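Local atomic coordinates of malonyl CoA-acyl carrier protein transacylase (PDB entry 4RR5), a protein that transfers the malonyl group from malonyl-CoA to holo-acyl carrier protein, supplying malonyl-ACP for fatty acid biosynthesis. Residues Leu38-Val42 with Val43-Gln47; Lys130-Gln133 with Thr134-Gln137; Leu230-Lys233 with Leu234-Met238; Ile284-Leu287 with Asp288-Asn291. All coordinates share one frame; numbering follows the deposited sequence.

Contact 1 (Leu38-Val42 with Val43-Gln47); sequences LGWSV and VEKCQ
Lys45 reaches back over the indole of Trp40, and this cation-pi pair spans the start of helix 42-46. NZ stands over one face of the ring, 4.0 Å from the centroid of the six-membered ring and 23° off its normal, while CB of Leu38 lies against the opposite face. The lysine chain leaves with CG anti to the backbone N (chi1 -174°) and then bends at each of its next three torsions, which curls the ammonium back to the indole instead of out along the helix. Its CB and CG graze the ring at Trp40 CZ3, the CG contact being 4.0 Å. NZ has a second partner in Asn58 OD1.

The hydrogen bonds form a second group. Ser41 OG accepts a hydrogen bond from Glu44 N at 3.1 Å, almost straight (175°). Ser41 O takes Lys45 N at 3.1 Å, and Val42 O takes Cys46 N at 3.0 Å, opening the helical ladder.

The apolar part is small: Val42 CG1 meets Cys46 SG at 4.0 Å, on the side where Cys62 and Ile66 of helix 56-76 close in.

Together these interactions make a serine N-cap, with Trp40 and Lys45 bracketing the first turn at the two positions that a hydrophobic staple would occupy, here joined by a cation-pi contact.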
loop_
_atom_site.group_PDB
_atom_site.type_symbol
_atom_site.label_atom_id
_atom_site.label_comp_id
_atom_site.label_asym_id
_atom_site.label_seq_id
_atom_site.Cartn_x
_atom_site.Cartn_y
_atom_site.Cartn_z
ATOM N N LEU A 38 -10.671 -16.816 2.721
ATOM C CA LEU A 38 -11.004 -16.192 1.441
ATOM C C LEU A 38 -11.871 -17.071 0.558
ATOM O O LEU A 38 -12.578 -16.574 -0.308
ATOM C CB LEU A 38 -9.736 -15.844 0.662
ATOM C CG LEU A 38 -8.821 -14.717 1.111
ATOM C CD1 LEU A 38 -7.505 -14.892 0.405
ATOM C CD2 LEU A 38 -9.426 -13.377 0.748
ATOM N N GLY A 39 -11.776 -18.380 0.746
ATOM C CA GLY A 39 -12.468 -19.315 -0.119
ATOM C C GLY A 39 -11.728 -19.642 -1.404
ATOM O O GLY A 39 -12.270 -20.312 -2.287
ATOM N N TRP A 40 -10.489 -19.170 -1.517
ATOM C CA TRP A 40 -9.649 -19.502 -2.659
ATOM C C TRP A 40 -8.186 -19.388 -2.278
ATOM O O TRP A 40 -7.830 -18.671 -1.347
ATOM C CB TRP A 40 -9.962 -18.608 -3.868
ATOM C CG TRP A 40 -10.118 -17.129 -3.582
ATOM C CD1 TRP A 40 -11.276 -16.474 -3.291
ATOM C CD2 TRP A 40 -9.086 -16.129 -3.583
ATOM N NE1 TRP A 40 -11.035 -15.136 -3.107
ATOM C CE2 TRP A 40 -9.697 -14.897 -3.272
ATOM C CE3 TRP A 40 -7.702 -16.159 -3.797
ATOM C CZ2 TRP A 40 -8.981 -13.704 -3.181
ATOM C CZ3 TRP A 40 -6.991 -14.969 -3.711
ATOM C CH2 TRP A 40 -7.634 -13.759 -3.413
ATOM N N SER A 41 -7.337 -20.109 -2.997
ATOM C CA SER A 41 -5.924 -20.176 -2.665
ATOM C C SER A 41 -5.142 -18.965 -3.167
ATOM O O SER A 41 -5.184 -18.632 -4.359
ATOM C CB SER A 41 -5.322 -21.450 -3.240
ATOM O OG SER A 41 -3.911 -21.427 -3.134
ATOM N N VAL A 42 -4.415 -18.314 -2.261
ATOM C CA VAL A 42 -3.550 -17.205 -2.666
ATOM C C VAL A 42 -2.398 -17.702 -3.559
ATOM O O VAL A 42 -2.051 -17.051 -4.549
ATOM C CB VAL A 42 -3.000 -16.444 -1.434
ATOM C CG1 VAL A 42 -1.878 -15.473 -1.828
ATOM C CG2 VAL A 42 -4.135 -15.700 -0.743
ATOM N N VAL A 43 -1.829 -18.856 -3.227
ATOM C CA VAL A 43 -0.765 -19.447 -4.036
ATOM C C VAL A 43 -1.219 -19.669 -5.465
ATOM O O VAL A 43 -0.551 -19.241 -6.413
ATOM C CB VAL A 43 -0.287 -20.797 -3.468
ATOM C CG1 VAL A 43 0.889 -21.309 -4.261
ATOM C CG2 VAL A 43 0.114 -20.632 -2.041
ATOM N N GLU A 44 -2.368 -20.320 -5.613
ATOM C CA GLU A 44 -2.903 -20.613 -6.937
ATOM C C GLU A 44 -3.123 -19.337 -7.724
ATOM O O GLU A 44 -2.734 -19.245 -8.878
ATOM C CB GLU A 44 -4.212 -21.407 -6.833
ATOM C CG GLU A 44 -4.064 -22.859 -6.303
ATOM C CD GLU A 44 -3.414 -23.819 -7.312
ATOM O OE1 GLU A 44 -3.746 -23.748 -8.514
ATOM O OE2 GLU A 44 -2.572 -24.649 -6.899
ATOM N N LYS A 45 -3.723 -18.340 -7.083
ATOM C CA LYS A 45 -4.069 -17.089 -7.750
ATOM C C LYS A 45 -2.834 -16.283 -8.172
ATOM O O LYS A 45 -2.856 -15.589 -9.179
ATOM C CB LYS A 45 -4.978 -16.261 -6.834
ATOM C CG LYS A 45 -5.544 -14.972 -7.447
ATOM C CD LYS A 45 -6.381 -15.213 -8.701
ATOM C CE LYS A 45 -7.508 -16.217 -8.452
ATOM N NZ LYS A 45 -8.478 -15.778 -7.396
ATOM N N CYS A 46 -1.750 -16.382 -7.412
ATOM C CA CYS A 46 -0.525 -15.664 -7.755
ATOM C C CYS A 46 0.191 -16.284 -8.958
ATOM O O CYS A 46 1.121 -15.697 -9.516
ATOM C CB CYS A 46 0.428 -15.626 -6.556
ATOM S SG CYS A 46 -0.030 -14.451 -5.255
ATOM N N GLN A 47 -0.227 -17.483 -9.342
ATOM C CA GLN A 47 0.409 -18.171 -10.446
ATOM C C GLN A 47 -0.478 -18.159 -11.670
ATOM O O GLN A 47 -0.223 -18.872 -12.644
ATOM C CB GLN A 47 0.727 -19.598 -10.067
ATOM C CG GLN A 47 1.824 -19.717 -9.069
ATOM C CD GLN A 47 2.133 -21.155 -8.796
ATOM O OE1 GLN A 47 1.448 -21.809 -8.010
ATOM N NE2 GLN A 47 3.139 -21.678 -9.474
#

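Contact 2 (Lys130-Gln133 with Thr134-Gln137); sequences KFDQ and TQLQ
The Phe131 ring meets Leu136 obliquely: the methyl CD2 approaches the CE2 corner at 3.4 Å, a tight fit, and also touches CD2 and CZ of the ring. The second pair of flat groups is the Asp132 carboxylate and the Gln135 amide, whose planes stand 39° apart. Here the glutamine chain passes across the aspartate, bringing its CG within 3.1 Å of Asp132 OD2 and its CD within 3.6 Å of Asp132 CB.

Asp132 is the N-cap of helix 133-140. With CG swung away from its own N (chi1 -156°), the carboxylate faces the first turn, where OD2 accepts Gln135 N at 2.9 Å. The donor comes to the anti side of that oxygen, 19° out of the carboxylate plane. The backbone adds Leu136 N to Asp132 O at 2.8 Å and Gln137 N to Gln133 O at 3.3 Å. Replacing the cap by an alanine here would probably leave Gln135 N without its side-chain acceptor and the first turn more prone to fray.

Beyond the two segments, Gln135 OE1 accepts Lys174 N, and Phe131 and Leu136 both rest on Val157 of strand 156-161. Phe131 precedes the cap and Leu136 follows it by four residues, so they form a hydrophobic staple. The chemistry thus joins two effects: an anionic cap that is likely to be stabilised by the positive end of the helix dipole, and an apolar pair that packs the residue before the cap against the first turn.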
loop_
_atom_site.group_PDB
_atom_site.type_symbol
_atom_site.label_atom_id
_atom_site.label_comp_id
_atom_site.label_asym_id
_atom_site.label_seq_id
_atom_site.Cartn_x
_atom_site.Cartn_y
_atom_site.Cartn_z
ATOM N N LYS A 130 7.849 13.190 -13.503
ATOM C CA LYS A 130 8.606 14.353 -13.943
ATOM C C LYS A 130 7.691 15.435 -14.529
ATOM O O LYS A 130 7.637 15.630 -15.744
ATOM C CB LYS A 130 9.672 13.939 -14.966
ATOM C CG LYS A 130 11.100 14.221 -14.525
ATOM C CD LYS A 130 11.634 13.111 -13.644
ATOM C CE LYS A 130 12.969 13.496 -13.034
ATOM N NZ LYS A 130 12.819 14.586 -12.030
ATOM N N PHE A 131 6.987 16.145 -13.652
ATOM C CA PHE A 131 5.982 17.113 -14.083
ATOM C C PHE A 131 6.272 18.524 -13.612
ATOM O O PHE A 131 7.055 18.746 -12.697
ATOM C CB PHE A 131 4.584 16.693 -13.593
ATOM C CG PHE A 131 4.506 16.471 -12.121
ATOM C CD1 PHE A 131 4.769 15.223 -11.585
ATOM C CD2 PHE A 131 4.182 17.515 -11.267
ATOM C CE1 PHE A 131 4.714 15.019 -10.224
ATOM C CE2 PHE A 131 4.122 17.320 -9.904
ATOM C CZ PHE A 131 4.388 16.073 -9.379
ATOM N N ASP A 132 5.620 19.480 -14.251
ATOM C CA ASP A 132 5.674 20.851 -13.791
ATOM C C ASP A 132 4.787 20.983 -12.565
ATOM O O ASP A 132 3.561 21.007 -12.693
ATOM C CB ASP A 132 5.224 21.807 -14.894
ATOM C CG ASP A 132 5.773 23.199 -14.709
ATOM O OD1 ASP A 132 6.997 23.368 -14.868
ATOM O OD2 ASP A 132 4.986 24.119 -14.402
ATOM N N GLN A 133 5.409 21.053 -11.387
ATOM C CA GLN A 133 4.665 21.148 -10.131
ATOM C C GLN A 133 3.730 22.365 -10.134
ATOM O O GLN A 133 2.626 22.320 -9.588
ATOM C CB GLN A 133 5.623 21.211 -8.943
ATOM C CG GLN A 133 6.742 20.184 -9.004
ATOM C CD GLN A 133 7.558 20.116 -7.713
ATOM O OE1 GLN A 133 7.076 20.479 -6.637
ATOM N NE2 GLN A 133 8.801 19.650 -7.818
ATOM N N THR A 134 4.178 23.438 -10.779
ATOM C CA THR A 134 3.375 24.642 -10.965
ATOM C C THR A 134 2.158 24.396 -11.863
ATOM O O THR A 134 1.029 24.714 -11.491
ATOM C CB THR A 134 4.230 25.769 -11.564
ATOM O OG1 THR A 134 5.406 25.945 -10.761
ATOM C CG2 THR A 134 3.448 27.068 -11.618
ATOM N N GLN A 135 2.390 23.826 -13.042
ATOM C CA GLN A 135 1.304 23.507 -13.964
ATOM C C GLN A 135 0.364 22.445 -13.417
ATOM O O GLN A 135 -0.778 22.336 -13.857
ATOM C CB GLN A 135 1.856 23.037 -15.306
ATOM C CG GLN A 135 2.443 24.140 -16.132
ATOM C CD GLN A 135 3.198 23.613 -17.319
ATOM O OE1 GLN A 135 2.939 22.505 -17.787
ATOM N NE2 GLN A 135 4.152 24.401 -17.813
ATOM N N LEU A 136 0.850 21.640 -12.480
ATOM C CA LEU A 136 -0.013 20.652 -11.854
ATOM C C LEU A 136 -1.036 21.348 -10.959
ATOM O O LEU A 136 -2.217 20.994 -10.976
ATOM C CB LEU A 136 0.801 19.633 -11.050
ATOM C CG LEU A 136 -0.071 18.527 -10.454
ATOM C CD1 LEU A 136 -0.858 17.807 -11.558
ATOM C CD2 LEU A 136 0.745 17.549 -9.615
ATOM N N GLN A 137 -0.585 22.348 -10.198
ATOM C CA GLN A 137 -1.462 23.070 -9.276
ATOM C C GLN A 137 -2.553 23.854 -9.967
ATOM O O GLN A 137 -3.686 23.884 -9.496
ATOM C CB GLN A 137 -0.674 24.031 -8.422
ATOM C CG GLN A 137 -0.350 23.494 -7.074
ATOM C CD GLN A 137 1.089 23.724 -6.784
ATOM O OE1 GLN A 137 1.691 24.615 -7.374
ATOM N NE2 GLN A 137 1.673 22.909 -5.919
#

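Contact 3 (Leu230-Lys233 with Leu234-Met238); sequences LKEK and LIQQM
Glu232 and Gln236, four residues apart toward the C-terminal end of helix 227-235, run side by side in the same direction and meet through a weak hydrogen bond from Gln236 NE2 to Glu232 OE2 (3.3 Å, 129° at the hydrogen). Both chains are extended beyond CG but leave the helix differently: the glutamate places CG opposite its backbone N (chi1 -169°), the glutamine opposite its carbonyl carbon (chi1 -72°). The carboxylate and amide planes end at right angles to each other; the length and the bent N-H...O angle are what make the bond weak. A leucine in place of Gln236 would probably set the Glu232 carboxylate free to turn, with a long, weak ion pair to Arg229 remaining.

Lys231 and Ile235 repeat the parallel arrangement in apolar form. CG of the lysine lies 4.1 Å from CD1 of the isoleucine, whose CG1 also packs 3.3 Å from Lys231 O. The lysine chain kinks at chi3, and its NZ is taken up by the carbonyls of Cys206 and Thr204. Backbone bonds run through Leu234 N to Leu230 O (2.8 Å), Ile235 N to Lys231 O (2.7 Å) and Gln236 N to Glu232 O (3.1 Å).

Past the regular turns, the Gln237 amide is held by Arg113, Asn218 and the carbonyl of Ser88, the probable nucleophile, while Gln237 O receives a weak hydrogen bond from His188. The segment therefore lies between helix 90-97, which Leu234 packs against, helix 193-204, which Ile235 and Met238 touch, and strand 215-217, which meets Leu230 and Lys233.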
loop_
_atom_site.group_PDB
_atom_site.type_symbol
_atom_site.label_atom_id
_atom_site.label_comp_id
_atom_site.label_asym_id
_atom_site.label_seq_id
_atom_site.Cartn_x
_atom_site.Cartn_y
_atom_site.Cartn_z
ATOM N N LEU A 230 -4.812 5.321 14.994
ATOM C CA LEU A 230 -4.490 4.533 13.796
ATOM C C LEU A 230 -5.741 4.073 13.035
ATOM O O LEU A 230 -5.787 4.163 11.811
ATOM C CB LEU A 230 -3.633 3.325 14.162
ATOM C CG LEU A 230 -2.174 3.615 14.503
ATOM C CD1 LEU A 230 -1.448 2.315 14.718
ATOM C CD2 LEU A 230 -1.488 4.414 13.425
ATOM N N LYS A 231 -6.748 3.591 13.757
ATOM C CA LYS A 231 -8.033 3.271 13.144
ATOM C C LYS A 231 -8.648 4.498 12.471
ATOM O O LYS A 231 -9.147 4.430 11.334
ATOM C CB LYS A 231 -9.017 2.714 14.172
ATOM C CG LYS A 231 -10.240 2.090 13.517
ATOM C CD LYS A 231 -11.396 1.869 14.481
ATOM C CE LYS A 231 -10.997 0.998 15.659
ATOM N NZ LYS A 231 -12.198 0.338 16.249
ATOM N N GLU A 232 -8.605 5.622 13.177
ATOM C CA GLU A 232 -9.111 6.884 12.648
ATOM C C GLU A 232 -8.394 7.226 11.346
ATOM O O GLU A 232 -9.032 7.490 10.343
ATOM C CB GLU A 232 -8.939 8.011 13.671
ATOM C CG GLU A 232 -9.678 9.310 13.326
ATOM C CD GLU A 232 -9.079 10.546 14.004
ATOM O OE1 GLU A 232 -8.446 10.421 15.082
ATOM O OE2 GLU A 232 -9.228 11.649 13.437
ATOM N N LYS A 233 -7.071 7.206 11.359
ATOM C CA LYS A 233 -6.308 7.457 10.146
ATOM C C LYS A 233 -6.621 6.434 9.029
ATOM O O LYS A 233 -6.639 6.772 7.845
ATOM C CB LYS A 233 -4.814 7.437 10.452
ATOM C CG LYS A 233 -4.353 8.408 11.525
ATOM C CD LYS A 233 -2.842 8.386 11.581
ATOM C CE LYS A 233 -2.256 9.324 12.602
ATOM N NZ LYS A 233 -0.852 9.604 12.201
ATOM N N LEU A 234 -6.857 5.179 9.406
ATOM C CA LEU A 234 -7.124 4.146 8.415
ATOM C C LEU A 234 -8.514 4.349 7.793
ATOM O O LEU A 234 -8.689 4.273 6.578
ATOM C CB LEU A 234 -6.999 2.763 9.048
ATOM C CG LEU A 234 -7.229 1.584 8.103
ATOM C CD1 LEU A 234 -6.084 1.506 7.084
ATOM C CD2 LEU A 234 -7.380 0.271 8.871
ATOM N N ILE A 235 -9.495 4.626 8.643
ATOM C CA ILE A 235 -10.849 4.946 8.198
ATOM C C ILE A 235 -10.853 6.103 7.210
ATOM O O ILE A 235 -11.640 6.119 6.262
ATOM C CB ILE A 235 -11.762 5.281 9.404
ATOM C CG1 ILE A 235 -12.175 3.985 10.114
ATOM C CG2 ILE A 235 -12.996 6.090 8.967
ATOM C CD1 ILE A 235 -12.962 4.207 11.360
ATOM N N GLN A 236 -9.950 7.057 7.415
ATOM C CA GLN A 236 -9.821 8.197 6.519
ATOM C C GLN A 236 -9.057 7.885 5.217
ATOM O O GLN A 236 -9.071 8.674 4.270
ATOM C CB GLN A 236 -9.142 9.343 7.259
ATOM C CG GLN A 236 -10.049 9.985 8.293
ATOM C CD GLN A 236 -9.301 10.874 9.265
ATOM O OE1 GLN A 236 -8.097 11.086 9.130
ATOM N NE2 GLN A 236 -10.012 11.401 10.253
ATOM N N GLN A 237 -8.415 6.723 5.157
ATOM C CA GLN A 237 -7.453 6.462 4.098
ATOM C C GLN A 237 -8.086 6.310 2.722
ATOM O O GLN A 237 -7.495 6.698 1.719
ATOM C CB GLN A 237 -6.651 5.207 4.419
ATOM C CG GLN A 237 -5.584 4.875 3.394
ATOM C CD GLN A 237 -5.260 3.413 3.395
ATOM O OE1 GLN A 237 -6.169 2.574 3.362
ATOM N NE2 GLN A 237 -3.973 3.088 3.455
ATOM N N MET A 238 -9.287 5.747 2.669
ATOM C CA MET A 238 -9.806 5.353 1.381
ATOM C C MET A 238 -10.215 6.550 0.524
ATOM O O MET A 238 -10.150 6.481 -0.709
ATOM C CB MET A 238 -10.982 4.395 1.546
ATOM C CG MET A 238 -11.411 3.792 0.216
ATOM S SD MET A 238 -12.839 2.728 0.326
ATOM C CE MET A 238 -12.161 1.393 1.313
#

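Contact 4 (Ile284-Leu287 with Asp288-Asn291); sequences IGQL and DDLN
Asp289 folds back toward Gly285 and Gln286 because its CG sits beside its own backbone N (chi1 -54°), which aims the carboxylate at the loop entering helix 287-291. Leu290, with a similar first torsion (chi1 -81°), sends its branch to the side where Ile284 and Leu287 lie. The motif is a helix N-terminus with one half of a capping box: Asp289, third residue of the helix, accepts the amide of the N-cap residue Gln286.

OD2 does this work with two donors. Gly285 N approaches at 2.9 Å on the anti side, 22° out of the carboxylate plane, and Gln286 N gives a weak bond of the same length. Two amide donors and the nearby start of the helix would probably favour the charged form of this carboxylate. In return, Gln286 O accepts Leu290 N at 3.2 Å and, weakly, Asp289 N, while Leu287 O takes Asn291 N at 3.0 Å. Leu287 N is bonded outside the turn to Asp20 OD2.

The apolar side faces helix 56-76, where Leu290 packs on Leu70, Leu73 and Leu74. Ile284, before the turn, crosses Leu290 at about a right angle, which joins the chain coming from the last strand of the parallel sheet to helix 287-291. CG2 of Ile284 rests 3.8 Å from Leu290 CD2, and the other methyl, Leu290 CD1, lies 3.9 Å from Leu287 CD1.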
loop_
_atom_site.group_PDB
_atom_site.type_symbol
_atom_site.label_atom_id
_atom_site.label_comp_id
_atom_site.label_asym_id
_atom_site.label_seq_id
_atom_site.Cartn_x
_atom_site.Cartn_y
_atom_site.Cartn_z
ATOM N N ILE A 284 12.972 -7.134 0.228
ATOM C CA ILE A 284 12.701 -8.473 0.730
ATOM C C ILE A 284 11.334 -9.002 0.290
ATOM O O ILE A 284 10.324 -8.802 0.977
ATOM C CB ILE A 284 12.790 -8.488 2.252
ATOM C CG1 ILE A 284 14.145 -7.918 2.670
ATOM C CG2 ILE A 284 12.591 -9.902 2.789
ATOM C CD1 ILE A 284 14.063 -6.894 3.752
ATOM N N GLY A 285 11.312 -9.682 -0.853
ATOM C CA GLY A 285 10.079 -10.205 -1.412
ATOM C C GLY A 285 10.223 -11.617 -1.947
ATOM O O GLY A 285 9.302 -12.169 -2.556
ATOM N N GLN A 286 11.395 -12.200 -1.737
ATOM C CA GLN A 286 11.663 -13.581 -2.140
ATOM C C GLN A 286 12.503 -14.255 -1.098
ATOM O O GLN A 286 13.270 -13.598 -0.387
ATOM C CB GLN A 286 12.388 -13.662 -3.484
ATOM C CG GLN A 286 11.526 -13.377 -4.665
ATOM C CD GLN A 286 12.331 -13.287 -5.931
ATOM O OE1 GLN A 286 13.560 -13.194 -5.884
ATOM N NE2 GLN A 286 11.648 -13.331 -7.080
ATOM N N LEU A 287 12.365 -15.575 -1.031
ATOM C CA LEU A 287 13.197 -16.415 -0.184
ATOM C C LEU A 287 14.692 -16.095 -0.364
ATOM O O LEU A 287 15.440 -16.016 0.612
ATOM C CB LEU A 287 12.912 -17.890 -0.486
ATOM C CG LEU A 287 13.188 -18.838 0.674
ATOM C CD1 LEU A 287 12.476 -18.321 1.930
ATOM C CD2 LEU A 287 12.730 -20.238 0.320
ATOM N N ASP A 288 15.115 -15.877 -1.609
ATOM C CA ASP A 288 16.515 -15.556 -1.883
ATOM C C ASP A 288 16.979 -14.292 -1.162
ATOM O O ASP A 288 18.123 -14.220 -0.709
ATOM C CB ASP A 288 16.746 -15.408 -3.389
ATOM C CG ASP A 288 18.180 -15.737 -3.791
ATOM O OD1 ASP A 288 19.113 -15.483 -2.982
ATOM O OD2 ASP A 288 18.366 -16.272 -4.906
ATOM N N ASP A 289 16.091 -13.305 -1.055
ATOM C CA ASP A 289 16.374 -12.090 -0.299
ATOM C C ASP A 289 16.546 -12.416 1.170
ATOM O O ASP A 289 17.447 -11.909 1.830
ATOM C CB ASP A 289 15.246 -11.057 -0.450
ATOM C CG ASP A 289 14.930 -10.742 -1.888
ATOM O OD1 ASP A 289 15.881 -10.614 -2.678
ATOM O OD2 ASP A 289 13.734 -10.623 -2.227
ATOM N N LEU A 290 15.646 -13.242 1.690
ATOM C CA LEU A 290 15.644 -13.558 3.112
ATOM C C LEU A 290 16.941 -14.235 3.522
ATOM O O LEU A 290 17.473 -14.002 4.615
ATOM C CB LEU A 290 14.462 -14.462 3.455
ATOM C CG LEU A 290 13.098 -13.804 3.646
ATOM C CD1 LEU A 290 11.995 -14.859 3.598
ATOM C CD2 LEU A 290 13.072 -13.028 4.961
ATOM N N ASN A 291 17.442 -15.079 2.625
ATOM C CA ASN A 291 18.572 -15.936 2.936
ATOM C C ASN A 291 19.898 -15.185 3.020
ATOM O O ASN A 291 20.835 -15.659 3.655
ATOM C CB ASN A 291 18.652 -17.061 1.902
ATOM C CG ASN A 291 17.457 -17.987 1.970
ATOM O OD1 ASN A 291 16.738 -18.011 2.979
ATOM N ND2 ASN A 291 17.243 -18.768 0.907
#

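Overall arrangement
Contacts 1, 2 and 4 each secure the start of a helix, whereas contact 3 covers the end of one and is the part next to the active site: the Gln237 side chain lies about 4 Å from those of Ser88 and His188, the probable catalytic pair. Contacts 1 and 4 both pack on helix 56-76, with centres about 21 Å apart and nearest atoms about 10 Å. Contact 2 belongs to the mixed sheet region, consistent with the smaller subdomain of this family, and lies across the chain's centre from contact 1, about 41 Å between centres. Contact 3 is about 28 Å from both, centre to centre, and 31 Å from contact 4.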